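Local structure of sialidase B (Streptococcus pneumoniae serotype 4, 4XJW) at residues Q11-S16 with L162-I167; Q266-P271 with V386-G391; L276-I281 with W636-L641. The protein removes terminal sialic acid residues from oligosaccharides, glycoproteins and glycolipids, acting as an intramolecular trans-sialidase of glycosyl hydrolase family 33. The protein carries 1 engineered substitution. All blocks are in the same frame, centred on the assembly; numbering follows the deposited sequence.

Contact 1 stands apart from the other two, its nearest atoms about 26 Å from contact 2 and about 18 Å from contact 3, and joins segments of the N-terminal lectin-like domain. There backbone pairing does most of the work, with L12, A163 and I167 buried and polar side chains outside. Contacts 2 and 3 touch each other, because both draw on the long loop between strands 255-256 and 286-294. Contact 2, the more aromatic and apolar, sets this loop against a strand end of the inserted sheet; W270, P271 and V386 are buried and none of its touching residues is exposed. Contact 3 is smaller, lies largely at the surface and depends on polar side-chain ends reaching between two turns.

Contact 1 of 3, residues Q11-S16 with L162-I167; sequences QLNNKS and LAKGSI
K164 NZ meets the carboxamide of N13 in its carbonyl plane, approaching OD1 on a lone pair at 2.6 Å. The lysine chain leaves with CG anti to the backbone N and bends at the next bond (chi2 61°), which folds it across to N13 on the same face of the strand pair. On this face too, the end of the Q11 amide lies against S166, whose CB is 4.0 Å from NE2. The N14 amide, whose OD1 is bonded to N44, crosses L162 with that oxygen facing CB. Behind these groups the two chains run antiparallel. L12 and G165 form the hydrogen-bonded pair, L12 N reaching G165 O at 2.8 Å and G165 N reaching L12 O at 3.0 Å, the latter on a lone pair. N14 N then bonds to A163 O at 3.0 Å, its donor tilted out of the carbonyl plane. A water extends this end of the contact, accepting from K15 N and probably donating to A163 O. Where residues 14-16 leave the pairing, the CD2 branch of L162 packs against their backbone, 3.5 Å from K15 N. The opposite face is apolar: L12 is buried, and its CD1 branch lies 3.8 Å from CG1 of I167 and 4.2 Å from CB of A163. I167 in turn touches M36 and L150, which lie on strands of two different sheets (32-39 and 147-150). The chain turns a corner at G165. By pairing the first strand, 5-13, with the late strand 166-173, the contact helps close the antiparallel sandwich of the concanavalin-like N-terminal domain.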
loop_
_atom_site.group_PDB
_atom_site.type_symbol
_atom_site.label_atom_id
_atom_site.label_comp_id
_atom_site.label_asym_id
_atom_site.label_seq_id
_atom_site.Cartn_x
_atom_site.Cartn_y
_atom_site.Cartn_z
ATOM N N GLN A 11 10.743 -8.039 -32.772
ATOM C CA GLN A 11 11.208 -6.718 -32.402
ATOM C C GLN A 11 10.186 -5.698 -32.875
ATOM O O GLN A 11 9.879 -5.627 -34.064
ATOM C CB GLN A 11 12.571 -6.432 -33.022
ATOM C CG GLN A 11 13.629 -7.431 -32.590
ATOM C CD GLN A 11 13.794 -7.458 -31.085
ATOM O OE1 GLN A 11 14.014 -6.419 -30.461
ATOM N NE2 GLN A 11 13.668 -8.640 -30.492
ATOM N N LEU A 12 9.643 -4.931 -31.936
ATOM C CA LEU A 12 8.716 -3.862 -32.262
ATOM C C LEU A 12 9.494 -2.551 -32.275
ATOM O O LEU A 12 9.777 -1.966 -31.227
ATOM C CB LEU A 12 7.567 -3.816 -31.246
ATOM C CG LEU A 12 6.854 -5.144 -30.973
ATOM C CD1 LEU A 12 5.753 -4.961 -29.956
ATOM C CD2 LEU A 12 6.284 -5.746 -32.247
ATOM N N ASN A 13 9.876 -2.106 -33.468
ATOM C CA ASN A 13 10.609 -0.859 -33.595
ATOM C C ASN A 13 9.830 0.159 -34.409
ATOM O O ASN A 13 10.208 0.479 -35.537
ATOM C CB ASN A 13 11.989 -1.096 -34.214
ATOM C CG ASN A 13 12.879 -1.963 -33.340
ATOM O OD1 ASN A 13 13.279 -1.558 -32.249
ATOM N ND2 ASN A 13 13.199 -3.157 -33.820
ATOM N N ASN A 14 8.750 0.666 -33.818
ATOM C CA ASN A 14 7.844 1.604 -34.477
ATOM C C ASN A 14 7.505 1.196 -35.904
ATOM O O ASN A 14 7.583 1.997 -36.834
ATOM C CB ASN A 14 8.385 3.033 -34.396
ATOM C CG ASN A 14 8.481 3.528 -32.964
ATOM O OD1 ASN A 14 7.464 3.762 -32.313
ATOM N ND2 ASN A 14 9.702 3.673 -32.465
ATOM N N LYS A 15 7.148 -0.073 -36.059
ATOM C CA LYS A 15 6.771 -0.622 -37.352
ATOM C C LYS A 15 5.954 -1.887 -37.158
ATOM O O LYS A 15 6.429 -2.852 -36.562
ATOM C CB LYS A 15 8.021 -0.927 -38.182
ATOM C CG LYS A 15 7.739 -1.593 -39.519
ATOM C CD LYS A 15 9.037 -1.834 -40.266
ATOM C CE LYS A 15 8.781 -2.324 -41.677
ATOM N NZ LYS A 15 10.042 -2.306 -42.472
ATOM N N SER A 16 4.725 -1.871 -37.664
ATOM C CA SER A 16 3.813 -2.990 -37.498
ATOM C C SER A 16 4.360 -4.256 -38.145
ATOM O O SER A 16 5.080 -4.202 -39.144
ATOM C CB SER A 16 2.446 -2.661 -38.094
ATOM O OG SER A 16 2.525 -2.512 -39.494
ATOM N N LEU A 162 1.739 2.819 -32.863
ATOM C CA LEU A 162 3.025 2.156 -33.068
ATOM C C LEU A 162 3.759 1.907 -31.753
ATOM O O LEU A 162 3.808 2.775 -30.882
ATOM C CB LEU A 162 3.908 2.973 -34.014
ATOM C CG LEU A 162 3.629 2.822 -35.505
ATOM C CD1 LEU A 162 4.447 3.844 -36.282
ATOM C CD2 LEU A 162 3.962 1.407 -35.967
ATOM N N ALA A 163 4.332 0.715 -31.629
ATOM C CA ALA A 163 4.978 0.301 -30.387
ATOM C C ALA A 163 6.497 0.174 -30.453
ATOM O O ALA A 163 7.063 -0.213 -31.479
ATOM C CB ALA A 163 4.369 -0.996 -29.902
ATOM N N LYS A 164 7.141 0.490 -29.328
ATOM C CA LYS A 164 8.555 0.215 -29.126
ATOM C C LYS A 164 8.677 -0.809 -28.003
ATOM O O LYS A 164 8.227 -0.552 -26.890
ATOM C CB LYS A 164 9.287 1.493 -28.727
ATOM C CG LYS A 164 10.779 1.313 -28.493
ATOM C CD LYS A 164 11.490 0.826 -29.748
ATOM C CE LYS A 164 13.002 0.895 -29.584
ATOM N NZ LYS A 164 13.711 0.621 -30.864
ATOM N N GLY A 165 9.289 -1.955 -28.290
ATOM C CA GLY A 165 9.402 -3.028 -27.323
ATOM C C GLY A 165 9.665 -4.322 -28.053
ATOM O O GLY A 165 10.108 -4.300 -29.199
ATOM N N SER A 166 9.402 -5.449 -27.404
ATOM C CA SER A 166 9.559 -6.727 -28.072
ATOM C C SER A 166 8.567 -7.743 -27.541
ATOM O O SER A 166 8.225 -7.738 -26.360
ATOM C CB SER A 166 10.987 -7.262 -27.930
ATOM O OG SER A 166 11.296 -7.568 -26.585
ATOM N N ILE A 167 8.091 -8.604 -28.427
ATOM C CA ILE A 167 7.232 -9.701 -28.023
ATOM C C ILE A 167 8.034 -10.991 -28.136
ATOM O O ILE A 167 8.266 -11.495 -29.235
ATOM C CB ILE A 167 5.968 -9.765 -28.882
ATOM C CG1 ILE A 167 5.158 -8.482 -28.724
ATOM C CG2 ILE A 167 5.121 -10.984 -28.524
ATOM C CD1 ILE A 167 3.950 -8.431 -29.606
HETATM O O HOH W 1 12.779 -3.593 -30.149
HETATM O O HOH W 2 12.714 2.451 -33.464
HETATM O O HOH W 3 5.989 -1.291 -33.671
#

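Contact 2 of 3, residues Q266-P271 with V386-G391; sequences QLVYWP and VDFDSG
F388 fits its rim into the corner formed by W270 and P271. Its CE2-CZ edge points at the indole face in a T-shaped stack, planes 85° apart, with F388 CE2 3.8 Å from W270 CZ3. The proline ring covers one face of the phenyl: P271 CD sits 3.4 Å from F388 CZ, a CH-pi contact displaced toward the rim. V268 CG1 borders the same phenyl ring at its edge, while its other methyl, CG2, comes to 4.2 Å from V386 CG2. That valine methyl also fits beside the rim of the indole, near its plane. Loop 266-271 of the catalytic propeller thus receives the end of strand 377-387, from the sheet inserted between propeller strands 301-308 and 420-426. The extended Q266 side chain lays its amide along the V386 backbone. Q266 OE1 takes V386 N at 2.7 Å in a nearly straight bond (168°), and Q266 NE2 gives to V386 O at 2.8 Å, each acceptor using a lone pair in its carbonyl plane. At F388 the strand gives way to a type I turn (388-391), entered by an Asx turn at D387, which also pairs with R394. W270 NE1 bonds to S279 O, which probably helps set the rotation of the indole.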
loop_
_atom_site.group_PDB
_atom_site.type_symbol
_atom_site.label_atom_id
_atom_site.label_comp_id
_atom_site.label_asym_id
_atom_site.label_seq_id
_atom_site.Cartn_x
_atom_site.Cartn_y
_atom_site.Cartn_z
ATOM N N GLN A 266 -14.687 -7.672 4.379
ATOM C CA GLN A 266 -15.230 -7.993 3.065
ATOM C C GLN A 266 -14.235 -7.704 1.962
ATOM O O GLN A 266 -13.623 -6.632 1.939
ATOM C CB GLN A 266 -16.461 -7.139 2.775
ATOM C CG GLN A 266 -17.738 -7.579 3.430
ATOM C CD GLN A 266 -18.834 -6.563 3.210
ATOM O OE1 GLN A 266 -19.020 -5.663 4.019
ATOM N NE2 GLN A 266 -19.557 -6.694 2.102
ATOM N N LEU A 267 -14.115 -8.648 1.038
ATOM C CA LEU A 267 -13.328 -8.478 -0.172
ATOM C C LEU A 267 -14.248 -7.801 -1.191
ATOM O O LEU A 267 -15.087 -8.454 -1.812
ATOM C CB LEU A 267 -12.844 -9.853 -0.661
ATOM C CG LEU A 267 -11.669 -9.969 -1.629
ATOM C CD1 LEU A 267 -10.395 -9.490 -0.982
ATOM C CD2 LEU A 267 -11.501 -11.418 -2.105
ATOM N N VAL A 268 -14.109 -6.486 -1.341
ATOM C CA VAL A 268 -15.021 -5.709 -2.178
ATOM C C VAL A 268 -14.269 -5.101 -3.346
ATOM O O VAL A 268 -13.158 -4.583 -3.186
ATOM C CB VAL A 268 -15.686 -4.563 -1.381
ATOM C CG1 VAL A 268 -16.756 -3.873 -2.219
ATOM C CG2 VAL A 268 -16.283 -5.094 -0.089
ATOM N N TYR A 269 -14.860 -5.186 -4.530
ATOM C CA TYR A 269 -14.374 -4.423 -5.665
ATOM C C TYR A 269 -14.857 -2.986 -5.503
ATOM O O TYR A 269 -16.041 -2.704 -5.660
ATOM C CB TYR A 269 -14.913 -4.995 -6.978
ATOM C CG TYR A 269 -14.613 -4.086 -8.137
ATOM C CD1 TYR A 269 -13.360 -4.088 -8.741
ATOM C CD2 TYR A 269 -15.572 -3.185 -8.606
ATOM C CE1 TYR A 269 -13.074 -3.225 -9.791
ATOM C CE2 TYR A 269 -15.298 -2.330 -9.655
ATOM C CZ TYR A 269 -14.046 -2.356 -10.245
ATOM O OH TYR A 269 -13.781 -1.499 -11.290
ATOM N N TRP A 270 -13.944 -2.078 -5.181
ATOM C CA TRP A 270 -14.314 -0.682 -4.993
ATOM C C TRP A 270 -14.377 0.003 -6.349
ATOM O O TRP A 270 -13.474 -0.151 -7.169
ATOM C CB TRP A 270 -13.305 0.022 -4.083
ATOM C CG TRP A 270 -13.973 0.957 -3.122
ATOM C CD1 TRP A 270 -13.975 2.331 -3.161
ATOM C CD2 TRP A 270 -14.802 0.584 -2.023
ATOM N NE1 TRP A 270 -14.724 2.824 -2.126
ATOM C CE2 TRP A 270 -15.242 1.776 -1.411
ATOM C CE3 TRP A 270 -15.191 -0.644 -1.474
ATOM C CZ2 TRP A 270 -16.068 1.767 -0.274
ATOM C CZ3 TRP A 270 -15.996 -0.649 -0.361
ATOM C CH2 TRP A 270 -16.434 0.545 0.227
ATOM N N PRO A 271 -15.449 0.769 -6.593
ATOM C CA PRO A 271 -15.635 1.404 -7.904
ATOM C C PRO A 271 -14.530 2.404 -8.260
ATOM O O PRO A 271 -14.057 3.161 -7.394
ATOM C CB PRO A 271 -17.005 2.094 -7.772
ATOM C CG PRO A 271 -17.211 2.273 -6.293
ATOM C CD PRO A 271 -16.537 1.082 -5.649
ATOM N N VAL A 386 -20.986 -3.753 3.911
ATOM C CA VAL A 386 -21.151 -2.739 2.872
ATOM C C VAL A 386 -21.476 -3.352 1.512
ATOM O O VAL A 386 -21.083 -4.473 1.220
ATOM C CB VAL A 386 -19.918 -1.817 2.760
ATOM C CG1 VAL A 386 -19.590 -1.215 4.099
ATOM C CG2 VAL A 386 -18.724 -2.569 2.194
ATOM N N ASP A 387 -22.193 -2.610 0.676
ATOM C CA ASP A 387 -22.466 -3.068 -0.685
ATOM C C ASP A 387 -22.779 -1.888 -1.601
ATOM O O ASP A 387 -23.076 -0.781 -1.139
ATOM C CB ASP A 387 -23.634 -4.058 -0.712
ATOM C CG ASP A 387 -24.975 -3.381 -0.506
ATOM O OD1 ASP A 387 -25.568 -2.914 -1.505
ATOM O OD2 ASP A 387 -25.432 -3.310 0.654
ATOM N N PHE A 388 -22.710 -2.143 -2.904
ATOM C CA PHE A 388 -23.040 -1.151 -3.917
ATOM C C PHE A 388 -24.211 -1.649 -4.758
ATOM O O PHE A 388 -24.400 -1.198 -5.885
ATOM C CB PHE A 388 -21.840 -0.899 -4.833
ATOM C CG PHE A 388 -20.742 -0.087 -4.198
ATOM C CD1 PHE A 388 -20.755 1.295 -4.270
ATOM C CD2 PHE A 388 -19.697 -0.711 -3.531
ATOM C CE1 PHE A 388 -19.741 2.052 -3.694
ATOM C CE2 PHE A 388 -18.685 0.033 -2.954
ATOM C CZ PHE A 388 -18.709 1.417 -3.026
ATOM N N ASP A 389 -24.987 -2.584 -4.212
ATOM C CA ASP A 389 -26.097 -3.188 -4.959
ATOM C C ASP A 389 -27.156 -2.182 -5.428
ATOM O O ASP A 389 -27.843 -2.420 -6.426
ATOM C CB ASP A 389 -26.759 -4.296 -4.140
ATOM C CG ASP A 389 -25.825 -5.459 -3.865
ATOM O OD1 ASP A 389 -24.698 -5.456 -4.407
ATOM O OD2 ASP A 389 -26.223 -6.378 -3.117
ATOM N N SER A 390 -27.290 -1.067 -4.718
ATOM C CA SER A 390 -28.277 -0.050 -5.083
ATOM C C SER A 390 -27.702 0.994 -6.037
ATOM O O SER A 390 -28.418 1.885 -6.489
ATOM C CB SER A 390 -28.829 0.644 -3.836
ATOM O OG SER A 390 -27.871 1.523 -3.265
ATOM N N GLY A 391 -26.411 0.882 -6.340
ATOM C CA GLY A 391 -25.754 1.830 -7.223
ATOM C C GLY A 391 -24.957 2.886 -6.473
ATOM O O GLY A 391 -24.255 3.702 -7.078
#

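Contact 3 of 3, residues L276-I281 with W636-L641; sequences LKNSQI and WSRNEL
K277 reaches across to the R638-L641 end of the second segment with its chain extended beyond CG. K277 NZ donates to O of R638 at 2.9 Å, arriving 39° above the carbonyl plane and therefore not on a lone pair. The same ammonium group is also bonded to N274 OD1, so two oxygens hold it. The methylenes of K277 also pack: its CG lies 4.0 Å from CD1 of L641, and the two side chains cross at about a right angle. That leucine methyl lies in turn over one face of the R638 guanidinium, toward its rim, and so touches both the lysine chain and the arginine head. N278 follows and meets the guanidinium at its edge. NH2 of R638 donates to N278 OD1 at 2.9 Å, close to straight (161°) and exactly in the guanidinium plane, although tilted from the plane of the amide carbonyl. Bends at chi2 and chi3 curl the arginine back so that its head comes within range of this amide. A water donates to N278 OD1 as well, at 2.8 Å. N278 and R638 both touch a crystal neighbour, which may influence how they are placed. S279 closes the turn, its backbone N 2.8 Å and its OG 2.7 Å from L276 O, so one carbonyl binds two donors. Residues 637-640 form another type I turn, entered through an ST turn at S637. Two tight turns are thus joined through their side chains in loops of the sialidase propeller, near the catalytic site: the side chain of R638 is about 8 Å from that of D232, the probable proton acceptor.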
loop_
_atom_site.group_PDB
_atom_site.type_symbol
_atom_site.label_atom_id
_atom_site.label_comp_id
_atom_site.label_asym_id
_atom_site.label_seq_id
_atom_site.Cartn_x
_atom_site.Cartn_y
_atom_site.Cartn_z
ATOM N N LEU A 276 -18.368 7.428 -8.541
ATOM C CA LEU A 276 -18.358 6.651 -7.300
ATOM C C LEU A 276 -17.010 6.456 -6.595
ATOM O O LEU A 276 -16.996 6.036 -5.450
ATOM C CB LEU A 276 -18.964 5.268 -7.566
ATOM C CG LEU A 276 -20.447 5.226 -7.920
ATOM C CD1 LEU A 276 -20.843 3.809 -8.271
ATOM C CD2 LEU A 276 -21.279 5.747 -6.762
ATOM N N LYS A 277 -15.894 6.720 -7.268
ATOM C CA LYS A 277 -14.581 6.361 -6.689
ATOM C C LYS A 277 -14.265 7.007 -5.330
ATOM O O LYS A 277 -13.474 6.463 -4.570
ATOM C CB LYS A 277 -13.422 6.578 -7.676
ATOM C CG LYS A 277 -13.054 8.027 -7.929
ATOM C CD LYS A 277 -12.130 8.165 -9.139
ATOM C CE LYS A 277 -11.787 9.639 -9.384
ATOM N NZ LYS A 277 -11.006 9.861 -10.630
ATOM N N ASN A 278 -14.875 8.142 -4.998
ATOM C CA ASN A 278 -14.691 8.722 -3.663
ATOM C C ASN A 278 -15.600 8.163 -2.574
ATOM O O ASN A 278 -15.541 8.615 -1.413
ATOM C CB ASN A 278 -14.801 10.250 -3.696
ATOM C CG ASN A 278 -13.613 10.898 -4.348
ATOM O OD1 ASN A 278 -12.528 10.316 -4.409
ATOM N ND2 ASN A 278 -13.805 12.117 -4.843
ATOM N N SER A 279 -16.418 7.176 -2.934
ATOM C CA SER A 279 -17.198 6.452 -1.940
ATOM C C SER A 279 -16.263 5.965 -0.848
ATOM O O SER A 279 -15.172 5.437 -1.130
ATOM C CB SER A 279 -17.932 5.260 -2.548
ATOM O OG SER A 279 -18.890 5.698 -3.503
ATOM N N GLN A 280 -16.683 6.149 0.394
ATOM C CA GLN A 280 -15.807 5.910 1.526
ATOM C C GLN A 280 -16.611 5.353 2.688
ATOM O O GLN A 280 -17.632 5.921 3.054
ATOM C CB GLN A 280 -15.155 7.239 1.909
ATOM C CG GLN A 280 -14.139 7.165 3.010
ATOM C CD GLN A 280 -13.414 8.484 3.206
ATOM O OE1 GLN A 280 -13.961 9.550 2.918
ATOM N NE2 GLN A 280 -12.167 8.418 3.674
ATOM N N ILE A 281 -16.166 4.233 3.255
ATOM C CA ILE A 281 -16.838 3.638 4.398
ATOM C C ILE A 281 -16.780 4.643 5.540
ATOM O O ILE A 281 -15.703 5.071 5.946
ATOM C CB ILE A 281 -16.181 2.320 4.843
ATOM C CG1 ILE A 281 -16.198 1.290 3.709
ATOM C CG2 ILE A 281 -16.897 1.780 6.097
ATOM C CD1 ILE A 281 -15.607 -0.088 4.080
ATOM N N TRP A 636 -0.856 9.080 -4.942
ATOM C CA TRP A 636 -1.451 10.405 -4.857
ATOM C C TRP A 636 -2.482 10.588 -5.962
ATOM O O TRP A 636 -3.499 11.253 -5.769
ATOM C CB TRP A 636 -0.378 11.493 -4.962
ATOM C CG TRP A 636 -0.888 12.875 -4.607
ATOM C CD1 TRP A 636 -1.335 13.840 -5.462
ATOM C CD2 TRP A 636 -0.978 13.426 -3.295
ATOM N NE1 TRP A 636 -1.696 14.962 -4.757
ATOM C CE2 TRP A 636 -1.489 14.732 -3.422
ATOM C CE3 TRP A 636 -0.675 12.945 -2.022
ATOM C CZ2 TRP A 636 -1.708 15.561 -2.321
ATOM C CZ3 TRP A 636 -0.892 13.769 -0.928
ATOM C CH2 TRP A 636 -1.406 15.065 -1.085
ATOM N N SER A 637 -2.216 10.007 -7.126
ATOM C CA SER A 637 -3.069 10.256 -8.291
ATOM C C SER A 637 -4.518 9.820 -8.094
ATOM O O SER A 637 -4.786 8.700 -7.681
ATOM C CB SER A 637 -2.509 9.550 -9.527
ATOM O OG SER A 637 -3.455 9.603 -10.587
ATOM N N ARG A 638 -5.460 10.704 -8.429
ATOM C CA ARG A 638 -6.880 10.344 -8.358
ATOM C C ARG A 638 -7.312 9.441 -9.516
ATOM O O ARG A 638 -8.476 9.048 -9.596
ATOM C CB ARG A 638 -7.760 11.611 -8.307
ATOM C CG ARG A 638 -7.615 12.438 -7.036
ATOM C CD ARG A 638 -7.399 11.637 -5.748
ATOM N NE ARG A 638 -8.639 11.190 -5.103
ATOM C CZ ARG A 638 -8.710 10.694 -3.863
ATOM N NH1 ARG A 638 -7.614 10.574 -3.126
ATOM N NH2 ARG A 638 -9.877 10.312 -3.354
ATOM N N ASN A 639 -6.378 9.109 -10.408
ATOM C CA ASN A 639 -6.633 8.135 -11.468
ATOM C C ASN A 639 -6.204 6.721 -11.097
ATOM O O ASN A 639 -6.482 5.783 -11.840
ATOM C CB ASN A 639 -5.933 8.535 -12.767
ATOM C CG ASN A 639 -6.528 7.832 -13.986
ATOM O OD1 ASN A 639 -7.717 7.985 -14.278
ATOM N ND2 ASN A 639 -5.707 7.071 -14.708
ATOM N N GLU A 640 -5.509 6.572 -9.973
ATOM C CA GLU A 640 -4.950 5.261 -9.617
ATOM C C GLU A 640 -5.430 4.745 -8.262
ATOM O O GLU A 640 -4.743 3.957 -7.624
ATOM C CB GLU A 640 -3.413 5.287 -9.723
ATOM C CG GLU A 640 -2.927 5.734 -11.107
ATOM C CD GLU A 640 -1.493 5.383 -11.441
ATOM O OE1 GLU A 640 -0.787 4.776 -10.586
ATOM O OE2 GLU A 640 -1.075 5.703 -12.579
ATOM N N LEU A 641 -6.601 5.212 -7.828
ATOM C CA LEU A 641 -7.243 4.725 -6.608
ATOM C C LEU A 641 -7.682 3.285 -6.798
ATOM O O LEU A 641 -7.978 2.857 -7.917
ATOM C CB LEU A 641 -8.488 5.555 -6.298
ATOM C CG LEU A 641 -8.242 7.052 -6.135
ATOM C CD1 LEU A 641 -9.575 7.743 -5.996
ATOM C CD2 LEU A 641 -7.403 7.302 -4.904
HETATM O O HOH W 4 -10.793 11.535 -6.274
#